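Local coordinates for protein cellulase (Bacteroides salanitronis, PDB 6WQY) that acts as a broad-specificity family 5 endoglucanase, probably cleaving beta-1,4 linkages in cellulose and related polysaccharides, represented here by its catalytic TIM-barrel domain, at residues 129-134 / 139-144; 152-157 / 204-209; 253-258 / 267-272. All coordinates share one frame; numbering follows the deposited sequence.

All three contacts belong to one eight-stranded TIM barrel. Contacts 2 and 3 are buried and lie on opposite sides of the chain's centre, with about 39 Å between their own centres, while contact 1 is partly buried. Contacts 1 and 2 share helix 139-159: contact 1 folds the preceding loop over its first turn, and contact 2 packs a later part of it against helix 191-209. The two meet where Trp129 CZ2 lies 3.5 Å from Met152 SD. Their chemistry follows their place. Contact 1 sets one valine against a capped turn, contact 2 joins two helices through alanines, a valine and a tryptophan, with one water bridge, and contact 3 buries two aromatic rings and a proline between a short helical turn and a loop.

Contact 1 of 3, residues 129-134 / 139-144; sequences WLDIKD and ETVNSA
Val141 meets the short helical turn at Asp134, and this apolar packing makes up most of the contact. The CG1 methyl of Val141 sits 4.0 Å from the carbonyl carbon of Asp134 and 4.1 Å from Asp134 CB, touching the backbone and the root of the side chain rather than the carboxylate. That branch stands anti to the backbone N of Val141 (chi1 175°), which sends it across to the turn and leaves CG2 beside the N. Asp131 O is a looser neighbour, 4.4 Å from the same Val141 CG1. A compact branched residue suits this place, because it can rest against a backbone at short range without needing a polar partner.

The polar interactions shape the 129-134 segment itself. Asp131 is the N-cap of the helix that starts at Ile132: Asp134 N donates to Asp131 OD1 over 3.2 Å in a nearly straight bond (175°), approaching from above the carboxylate plane. Aspartate is a natural choice here, since its short acid side chain can reach back to an amide of the first turn that has no helical carbonyl to bind. Ser126 OG also bonds to Asp131 OD1, so two partners hold that oxygen. A bound magnesium ion lies about 4 Å from the Asp131 side chain.

Just before the cap, Leu130 centres an inverse gamma turn, and its CB lies over one face of the Trp129 indole. The whole is a capped helical turn in a beta-alpha loop of the TIM barrel, on the path from strand 114-118 into helix 139-159.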
loop_
_atom_site.group_PDB
_atom_site.type_symbol
_atom_site.label_atom_id
_atom_site.label_comp_id
_atom_site.label_asym_id
_atom_site.label_seq_id
_atom_site.Cartn_x
_atom_site.Cartn_y
_atom_site.Cartn_z
ATOM N N TRP A 129 -0.375 -8.418 18.010
ATOM C CA TRP A 129 -0.295 -7.336 18.992
ATOM C C TRP A 129 -1.097 -6.109 18.569
ATOM O O TRP A 129 -1.601 -5.372 19.426
ATOM C CB TRP A 129 1.163 -6.926 19.253
ATOM C CG TRP A 129 1.868 -6.298 18.081
ATOM C CD1 TRP A 129 2.602 -6.941 17.128
ATOM C CD2 TRP A 129 1.912 -4.902 17.742
ATOM N NE1 TRP A 129 3.091 -6.043 16.220
ATOM C CE2 TRP A 129 2.695 -4.782 16.572
ATOM C CE3 TRP A 129 1.385 -3.739 18.316
ATOM C CZ2 TRP A 129 2.942 -3.562 15.963
ATOM C CZ3 TRP A 129 1.639 -2.525 17.717
ATOM C CH2 TRP A 129 2.411 -2.444 16.541
ATOM N N LEU A 130 -1.186 -5.842 17.277
ATOM C CA LEU A 130 -1.833 -4.643 16.750
ATOM C C LEU A 130 -3.311 -4.991 16.659
ATOM O O LEU A 130 -3.781 -5.486 15.636
ATOM C CB LEU A 130 -1.166 -4.298 15.428
ATOM C CG LEU A 130 -1.565 -3.013 14.725
ATOM C CD1 LEU A 130 -1.474 -1.788 15.600
ATOM C CD2 LEU A 130 -0.672 -2.861 13.502
ATOM N N ASP A 131 -4.044 -4.759 17.761
ATOM C CA ASP A 131 -5.345 -5.387 18.040
ATOM C C ASP A 131 -6.425 -4.338 18.287
ATOM O O ASP A 131 -6.663 -3.919 19.421
ATOM C CB ASP A 131 -5.137 -6.287 19.277
ATOM C CG ASP A 131 -6.403 -6.951 19.761
ATOM O OD1 ASP A 131 -7.468 -6.872 19.123
ATOM O OD2 ASP A 131 -6.332 -7.559 20.876
ATOM N N ILE A 132 -7.095 -3.931 17.205
ATOM C CA ILE A 132 -8.109 -2.878 17.279
ATOM C C ILE A 132 -9.325 -3.331 18.073
ATOM O O ILE A 132 -9.963 -2.523 18.758
ATOM C CB ILE A 132 -8.487 -2.404 15.862
ATOM C CG1 ILE A 132 -9.406 -1.178 15.885
ATOM C CG2 ILE A 132 -9.158 -3.529 15.070
ATOM C CD1 ILE A 132 -8.713 0.105 16.286
ATOM N N LYS A 133 -9.692 -4.607 17.981
ATOM C CA LYS A 133 -10.909 -5.056 18.641
ATOM C C LYS A 133 -10.822 -4.829 20.141
ATOM O O LYS A 133 -11.718 -4.232 20.748
ATOM C CB LYS A 133 -11.179 -6.528 18.340
ATOM C CG LYS A 133 -12.569 -6.959 18.826
ATOM C CD LYS A 133 -12.952 -8.384 18.423
ATOM C CE LYS A 133 -12.084 -9.419 19.125
ATOM N NZ LYS A 133 -12.419 -10.822 18.734
ATOM N N ASP A 134 -9.728 -5.287 20.754
ATOM C CA ASP A 134 -9.570 -5.150 22.196
ATOM C C ASP A 134 -9.086 -3.767 22.595
ATOM O O ASP A 134 -9.415 -3.306 23.689
ATOM C CB ASP A 134 -8.638 -6.238 22.719
ATOM C CG ASP A 134 -9.197 -7.630 22.500
ATOM O OD1 ASP A 134 -10.358 -7.877 22.892
ATOM O OD2 ASP A 134 -8.476 -8.466 21.912
ATOM N N GLU A 139 -8.682 0.110 27.730
ATOM C CA GLU A 139 -7.695 1.182 27.669
ATOM C C GLU A 139 -6.275 0.674 27.896
ATOM O O GLU A 139 -5.323 1.264 27.373
ATOM C CB GLU A 139 -8.029 2.260 28.701
ATOM C CG GLU A 139 -7.972 1.783 30.136
ATOM C CD GLU A 139 -8.527 2.811 31.103
ATOM O OE1 GLU A 139 -8.870 3.930 30.660
ATOM O OE2 GLU A 139 -8.608 2.501 32.297
ATOM N N THR A 140 -6.107 -0.394 28.682
ATOM C CA THR A 140 -4.771 -0.945 28.894
ATOM C C THR A 140 -4.211 -1.526 27.603
ATOM O O THR A 140 -3.020 -1.348 27.296
ATOM C CB THR A 140 -4.834 -2.007 29.993
ATOM O OG1 THR A 140 -5.399 -1.425 31.172
ATOM C CG2 THR A 140 -3.443 -2.527 30.327
ATOM N N VAL A 141 -5.045 -2.214 26.828
ATOM C CA VAL A 141 -4.609 -2.715 25.534
ATOM C C VAL A 141 -4.313 -1.552 24.595
ATOM O O VAL A 141 -3.292 -1.554 23.900
ATOM C CB VAL A 141 -5.646 -3.688 24.944
ATOM C CG1 VAL A 141 -5.248 -4.116 23.536
ATOM C CG2 VAL A 141 -5.791 -4.907 25.837
ATOM N N ASN A 142 -5.203 -0.554 24.536
ATOM C CA ASN A 142 -4.949 0.582 23.655
ATOM C C ASN A 142 -3.613 1.239 23.990
ATOM O O ASN A 142 -2.819 1.550 23.092
ATOM C CB ASN A 142 -6.108 1.571 23.752
ATOM C CG ASN A 142 -6.141 2.573 22.604
ATOM O OD1 ASN A 142 -5.623 2.318 21.520
ATOM N ND2 ASN A 142 -6.795 3.700 22.828
ATOM N N SER A 143 -3.321 1.409 25.275
ATOM C CA SER A 143 -2.053 2.012 25.664
ATOM C C SER A 143 -0.871 1.156 25.232
ATOM O O SER A 143 0.148 1.691 24.774
ATOM C CB SER A 143 -2.029 2.234 27.177
ATOM O OG SER A 143 -2.930 3.263 27.536
ATOM N N ALA A 144 -0.970 -0.172 25.387
ATOM C CA ALA A 144 0.126 -1.053 24.992
ATOM C C ALA A 144 0.339 -1.052 23.482
ATOM O O ALA A 144 1.483 -1.109 23.020
ATOM C CB ALA A 144 -0.150 -2.476 25.493
#

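Contact 2 of 3, residues 152-157 / 204-209; sequences MWTQIA and VDAVRA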
loop_
_atom_site.group_PDB
_atom_site.type_symbol
_atom_site.label_atom_id
_atom_site.label_comp_id
_atom_site.label_asym_id
_atom_site.label_seq_id
_atom_site.Cartn_x
_atom_site.Cartn_y
_atom_site.Cartn_z
ATOM N N MET A 152 8.343 1.127 17.936
ATOM C CA MET A 152 8.785 0.577 16.661
ATOM C C MET A 152 9.054 1.681 15.658
ATOM O O MET A 152 10.102 1.695 15.006
ATOM C CB MET A 152 7.752 -0.412 16.123
ATOM C CG MET A 152 7.690 -1.724 16.899
ATOM S SD MET A 152 6.388 -2.813 16.314
ATOM C CE MET A 152 6.960 -3.215 14.666
ATOM N N TRP A 153 8.117 2.618 15.508
ATOM C CA TRP A 153 8.294 3.679 14.526
ATOM C C TRP A 153 9.444 4.602 14.899
ATOM O O TRP A 153 10.107 5.128 13.999
ATOM C CB TRP A 153 6.988 4.430 14.269
ATOM C CG TRP A 153 6.162 3.733 13.235
ATOM C CD1 TRP A 153 4.939 3.134 13.391
ATOM C CD2 TRP A 153 6.530 3.532 11.865
ATOM N NE1 TRP A 153 4.529 2.579 12.188
ATOM C CE2 TRP A 153 5.486 2.824 11.238
ATOM C CE3 TRP A 153 7.634 3.907 11.097
ATOM C CZ2 TRP A 153 5.529 2.460 9.906
ATOM C CZ3 TRP A 153 7.670 3.551 9.762
ATOM C CH2 TRP A 153 6.630 2.823 9.185
ATOM N N THR A 154 9.722 4.807 16.192
ATOM C CA THR A 154 10.911 5.577 16.567
ATOM C C THR A 154 12.171 4.901 16.039
ATOM O O THR A 154 13.045 5.546 15.447
ATOM C CB THR A 154 10.979 5.743 18.092
ATOM O OG1 THR A 154 9.865 6.525 18.537
ATOM C CG2 THR A 154 12.258 6.432 18.519
ATOM N N GLN A 155 12.273 3.586 16.242
ATOM C CA GLN A 155 13.444 2.856 15.769
ATOM C C GLN A 155 13.534 2.853 14.248
ATOM O O GLN A 155 14.633 3.001 13.685
ATOM C CB GLN A 155 13.412 1.427 16.294
ATOM C CG GLN A 155 13.659 1.292 17.772
ATOM C CD GLN A 155 13.329 -0.098 18.239
ATOM O OE1 GLN A 155 14.130 -1.020 18.075
ATOM N NE2 GLN A 155 12.147 -0.270 18.790
ATOM N N ILE A 156 12.414 2.644 13.559
ATOM C CA ILE A 156 12.442 2.632 12.096
ATOM C C ILE A 156 12.830 4.007 11.573
ATOM O O ILE A 156 13.705 4.148 10.705
ATOM C CB ILE A 156 11.086 2.162 11.544
ATOM C CG1 ILE A 156 10.792 0.721 11.962
ATOM C CG2 ILE A 156 11.059 2.318 10.034
ATOM C CD1 ILE A 156 9.311 0.348 11.835
ATOM N N ALA A 157 12.206 5.054 12.116
ATOM C CA ALA A 157 12.531 6.409 11.683
ATOM C C ALA A 157 13.995 6.726 11.935
ATOM O O ALA A 157 14.670 7.329 11.081
ATOM C CB ALA A 157 11.634 7.409 12.408
ATOM N N VAL A 204 2.370 9.487 13.539
ATOM C CA VAL A 204 2.893 10.759 13.041
ATOM C C VAL A 204 3.761 11.418 14.103
ATOM O O VAL A 204 4.894 11.847 13.837
ATOM C CB VAL A 204 1.747 11.682 12.593
ATOM C CG1 VAL A 204 2.275 13.073 12.248
ATOM C CG2 VAL A 204 0.995 11.102 11.409
ATOM N N ASP A 205 3.253 11.497 15.334
ATOM C CA ASP A 205 3.996 12.171 16.392
ATOM C C ASP A 205 5.345 11.506 16.623
ATOM O O ASP A 205 6.358 12.186 16.831
ATOM C CB ASP A 205 3.185 12.173 17.690
ATOM C CG ASP A 205 1.936 13.045 17.620
ATOM O OD1 ASP A 205 1.759 13.794 16.651
ATOM O OD2 ASP A 205 1.130 12.985 18.585
ATOM N N ALA A 206 5.377 10.176 16.629
ATOM C CA ALA A 206 6.620 9.469 16.901
ATOM C C ALA A 206 7.643 9.707 15.799
ATOM O O ALA A 206 8.828 9.898 16.080
ATOM C CB ALA A 206 6.353 7.973 17.081
ATOM N N VAL A 207 7.207 9.686 14.537
ATOM C CA VAL A 207 8.125 9.942 13.431
ATOM C C VAL A 207 8.657 11.367 13.508
ATOM O O VAL A 207 9.867 11.604 13.409
ATOM C CB VAL A 207 7.436 9.659 12.082
ATOM C CG1 VAL A 207 8.331 10.116 10.921
ATOM C CG2 VAL A 207 7.089 8.175 11.949
ATOM N N ARG A 208 7.759 12.341 13.680
ATOM C CA ARG A 208 8.189 13.735 13.681
ATOM C C ARG A 208 9.139 14.027 14.836
ATOM O O ARG A 208 10.047 14.847 14.690
ATOM C CB ARG A 208 6.990 14.683 13.736
ATOM C CG ARG A 208 6.026 14.577 12.573
ATOM C CD ARG A 208 6.682 14.705 11.217
ATOM N NE ARG A 208 5.662 14.754 10.165
ATOM C CZ ARG A 208 5.829 14.324 8.922
ATOM N NH1 ARG A 208 6.971 13.771 8.549
ATOM N NH2 ARG A 208 4.842 14.420 8.046
ATOM N N ALA A 209 8.954 13.367 15.983
ATOM C CA ALA A 209 9.781 13.639 17.149
ATOM C C ALA A 209 11.236 13.276 16.917
ATOM O O ALA A 209 12.112 13.800 17.617
ATOM C CB ALA A 209 9.255 12.869 18.354
HETATM O O HOH W 1 9.848 9.249 18.533
#
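The indole of Trp153 meets Val207 obliquely, with Trp153 CE3 4.4 Å from Val207 CG2, while one face of the ring carries Ile156 CD1 of its own helix, 4.0 Å above the plane and displaced toward the rim. At the edge of the ring, Trp153 NE1 is hydrogen-bonded to Ala171 O, which ties down the polar atom of an otherwise apolar, buried group. A wide flat side chain suits this position: it leaves the helix toward its neighbour, then turns away into the interior.

Small residues let the two backbones come close. The segment axes approach to 8.5 Å and cross at -35°, with Thr154 opposite Ala206 and Ala157 opposite Val207 in the CA register. Ala157 CB lies 4.4 Å from Val207 CA, so a methyl rests directly against the backbone of the facing helix. At the more exposed rim, Ala206 CB stands 4.1 Å from Thr154 OG1.

Polar linkage comes through one water molecule. It donates to Thr154 OG1 and to Ala206 O, at 2.7 Å each, and so joins the threonine hydroxyl to a backbone carbonyl of the facing helix. With chi1 at -64°, OG1 stands beside the backbone N of Thr154, where it also bonds to Ala150 O one turn back. Because that carbonyl can only accept, the threonine hydroxyl uses its hydrogen there and receives the water's.

This is the packing of successive outer helices in a TIM barrel. Helices 139-159 and 191-209 flank the course of strand 167-170, whose Phe169 touches both Ala157 and Val207, and Val207 reaches on to Leu219 of strand 219-222.

Contact 3 of 3, residues 253-258 / 267-272; sequences YDPIDY and SQWGHT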
loop_
_atom_site.group_PDB
_atom_site.type_symbol
_atom_site.label_atom_id
_atom_site.label_comp_id
_atom_site.label_asym_id
_atom_site.label_seq_id
_atom_site.Cartn_x
_atom_site.Cartn_y
_atom_site.Cartn_z
ATOM N N TYR A 253 -9.591 -3.263 -4.846
ATOM C CA TYR A 253 -9.612 -4.495 -5.620
ATOM C C TYR A 253 -10.993 -4.763 -6.214
ATOM O O TYR A 253 -11.244 -5.863 -6.736
ATOM C CB TYR A 253 -9.210 -5.676 -4.754
ATOM C CG TYR A 253 -7.765 -5.718 -4.306
ATOM C CD1 TYR A 253 -6.777 -6.126 -5.189
ATOM C CD2 TYR A 253 -7.401 -5.407 -3.000
ATOM C CE1 TYR A 253 -5.463 -6.240 -4.784
ATOM C CE2 TYR A 253 -6.081 -5.501 -2.594
ATOM C CZ TYR A 253 -5.115 -5.928 -3.486
ATOM O OH TYR A 253 -3.804 -6.128 -3.127
ATOM N N ASP A 254 -11.902 -3.797 -6.166
ATOM C CA ASP A 254 -13.281 -4.091 -6.529
ATOM C C ASP A 254 -13.376 -4.494 -8.000
ATOM O O ASP A 254 -12.818 -3.801 -8.857
ATOM C CB ASP A 254 -14.177 -2.864 -6.348
ATOM C CG ASP A 254 -14.338 -2.421 -4.913
ATOM O OD1 ASP A 254 -13.874 -3.117 -3.977
ATOM O OD2 ASP A 254 -14.991 -1.341 -4.728
ATOM N N PRO A 255 -14.125 -5.551 -8.344
ATOM C CA PRO A 255 -14.773 -6.532 -7.460
ATOM C C PRO A 255 -13.795 -7.674 -7.187
ATOM O O PRO A 255 -13.299 -8.292 -8.149
ATOM C CB PRO A 255 -15.977 -6.995 -8.279
ATOM C CG PRO A 255 -15.535 -6.849 -9.715
ATOM C CD PRO A 255 -14.416 -5.835 -9.762
ATOM N N ILE A 256 -13.509 -7.964 -5.915
ATOM C CA ILE A 256 -12.477 -8.940 -5.584
ATOM C C ILE A 256 -12.771 -10.313 -6.167
ATOM O O ILE A 256 -11.840 -11.061 -6.493
ATOM C CB ILE A 256 -12.241 -8.975 -4.061
ATOM C CG1 ILE A 256 -11.040 -9.850 -3.700
ATOM C CG2 ILE A 256 -13.479 -9.441 -3.326
ATOM C CD1 ILE A 256 -9.709 -9.313 -4.160
ATOM N N ASP A 257 -14.042 -10.694 -6.302
ATOM C CA ASP A 257 -14.315 -11.995 -6.900
ATOM C C ASP A 257 -13.718 -12.098 -8.298
ATOM O O ASP A 257 -13.294 -13.186 -8.707
ATOM C CB ASP A 257 -15.824 -12.258 -6.952
ATOM C CG ASP A 257 -16.405 -12.613 -5.593
ATOM O OD1 ASP A 257 -15.636 -12.740 -4.612
ATOM O OD2 ASP A 257 -17.645 -12.756 -5.504
ATOM N N TYR A 258 -13.688 -10.992 -9.038
ATOM C CA TYR A 258 -13.064 -10.968 -10.362
ATOM C C TYR A 258 -11.544 -10.797 -10.263
ATOM O O TYR A 258 -10.773 -11.547 -10.881
ATOM C CB TYR A 258 -13.676 -9.850 -11.231
ATOM C CG TYR A 258 -12.896 -9.672 -12.520
ATOM C CD1 TYR A 258 -12.888 -10.668 -13.482
ATOM C CD2 TYR A 258 -12.132 -8.537 -12.752
ATOM C CE1 TYR A 258 -12.139 -10.542 -14.630
ATOM C CE2 TYR A 258 -11.389 -8.395 -13.913
ATOM C CZ TYR A 258 -11.388 -9.410 -14.846
ATOM O OH TYR A 258 -10.631 -9.278 -15.987
ATOM N N SER A 267 -14.571 -14.559 -15.473
ATOM C CA SER A 267 -13.447 -14.370 -16.375
ATOM C C SER A 267 -13.536 -13.094 -17.202
ATOM O O SER A 267 -12.606 -12.806 -17.959
ATOM C CB SER A 267 -13.323 -15.572 -17.319
ATOM O OG SER A 267 -14.520 -15.753 -18.066
ATOM N N GLN A 268 -14.618 -12.329 -17.083
ATOM C CA GLN A 268 -14.808 -11.105 -17.862
ATOM C C GLN A 268 -15.275 -9.978 -16.950
ATOM O O GLN A 268 -15.724 -10.208 -15.822
ATOM C CB GLN A 268 -15.798 -11.335 -19.016
ATOM C CG GLN A 268 -15.398 -12.522 -19.872
ATOM C CD GLN A 268 -16.202 -12.658 -21.157
ATOM O OE1 GLN A 268 -17.171 -11.926 -21.396
ATOM N NE2 GLN A 268 -15.804 -13.605 -21.985
ATOM N N TRP A 269 -15.134 -8.744 -17.439
ATOM C CA TRP A 269 -15.400 -7.555 -16.647
ATOM C C TRP A 269 -15.796 -6.404 -17.559
ATOM O O TRP A 269 -15.322 -6.301 -18.690
ATOM C CB TRP A 269 -14.144 -7.146 -15.851
ATOM C CG TRP A 269 -14.342 -5.971 -14.969
ATOM C CD1 TRP A 269 -14.842 -5.994 -13.698
ATOM C CD2 TRP A 269 -14.052 -4.594 -15.268
ATOM N NE1 TRP A 269 -14.893 -4.717 -13.196
ATOM C CE2 TRP A 269 -14.424 -3.839 -14.135
ATOM C CE3 TRP A 269 -13.508 -3.926 -16.371
ATOM C CZ2 TRP A 269 -14.262 -2.456 -14.069
ATOM C CZ3 TRP A 269 -13.356 -2.556 -16.299
ATOM C CH2 TRP A 269 -13.724 -1.838 -15.153
ATOM N N GLY A 270 -16.665 -5.538 -17.057
ATOM C CA GLY A 270 -16.989 -4.304 -17.741
ATOM C C GLY A 270 -18.156 -4.417 -18.698
ATOM O O GLY A 270 -18.848 -5.430 -18.781
ATOM N N HIS A 271 -18.348 -3.343 -19.468
ATOM C CA HIS A 271 -19.556 -3.202 -20.274
ATOM C C HIS A 271 -19.726 -4.328 -21.282
ATOM O O HIS A 271 -20.863 -4.668 -21.635
ATOM C CB HIS A 271 -19.538 -1.915 -21.117
ATOM C CG HIS A 271 -19.416 -0.646 -20.339
ATOM N ND1 HIS A 271 -20.152 -0.383 -19.206
ATOM C CD2 HIS A 271 -18.666 0.460 -20.568
ATOM C CE1 HIS A 271 -19.843 0.821 -18.757
ATOM N NE2 HIS A 271 -18.943 1.352 -19.563
ATOM N N THR A 272 -18.634 -4.856 -21.822
ATOM C CA THR A 272 -18.742 -5.844 -22.890
ATOM C C THR A 272 -18.788 -7.275 -22.372
ATOM O O THR A 272 -18.948 -8.203 -23.172
ATOM C CB THR A 272 -17.602 -5.714 -23.919
ATOM O OG1 THR A 272 -16.414 -6.330 -23.414
ATOM C CG2 THR A 272 -17.344 -4.263 -24.265
HETATM O O HOH W 2 -10.190 -11.757 -17.084
#
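Tyr258 and Trp269 each place CG anti to the backbone N (chi1 171° and -178°), and these extended side chains bring the two rings together between their segments. Trp269 CB lies over one face of the phenol ring, 3.8 Å from the Tyr258 centroid, in a CH-pi contact. The rings do not stack squarely: the phenol and the five-membered ring of the indole are near parallel, at 21°, but slid apart so that they barely overlap.

Pro255 adds a second apolar partner to the indole, its CD 3.6 Å from Trp269 NE1. That nitrogen is hydrogen-bonded to Gly282 O; the proline ring carbons add packing beside it. Proline suits the start of the short helix, where it has no amide hydrogen to satisfy; its preceding peptide bond is cis, and its carbonyl accepts from Tyr258 N.

The backbone of the loop also presses on the phenol. Ser267 C lies at the ring edge, 3.9 Å from Tyr258 CE1, and Gln268 O is 3.7 Å from Tyr258 CD1. Beyond the ring, Tyr258 OH donates to a water at 2.7 Å, which in turn donates to Ser267 O at 2.8 Å. Tyrosine thus combines a buried aromatic face with a polar end linked to the opposing backbone through a water.

The contact closes the long loop that leaves strand 246-251 toward helix 284-299. Val287 of that helix packs on Trp269, while helix 318-337 contributes Tyr327, edge-to-face with the indole, and Phe323 against Tyr258.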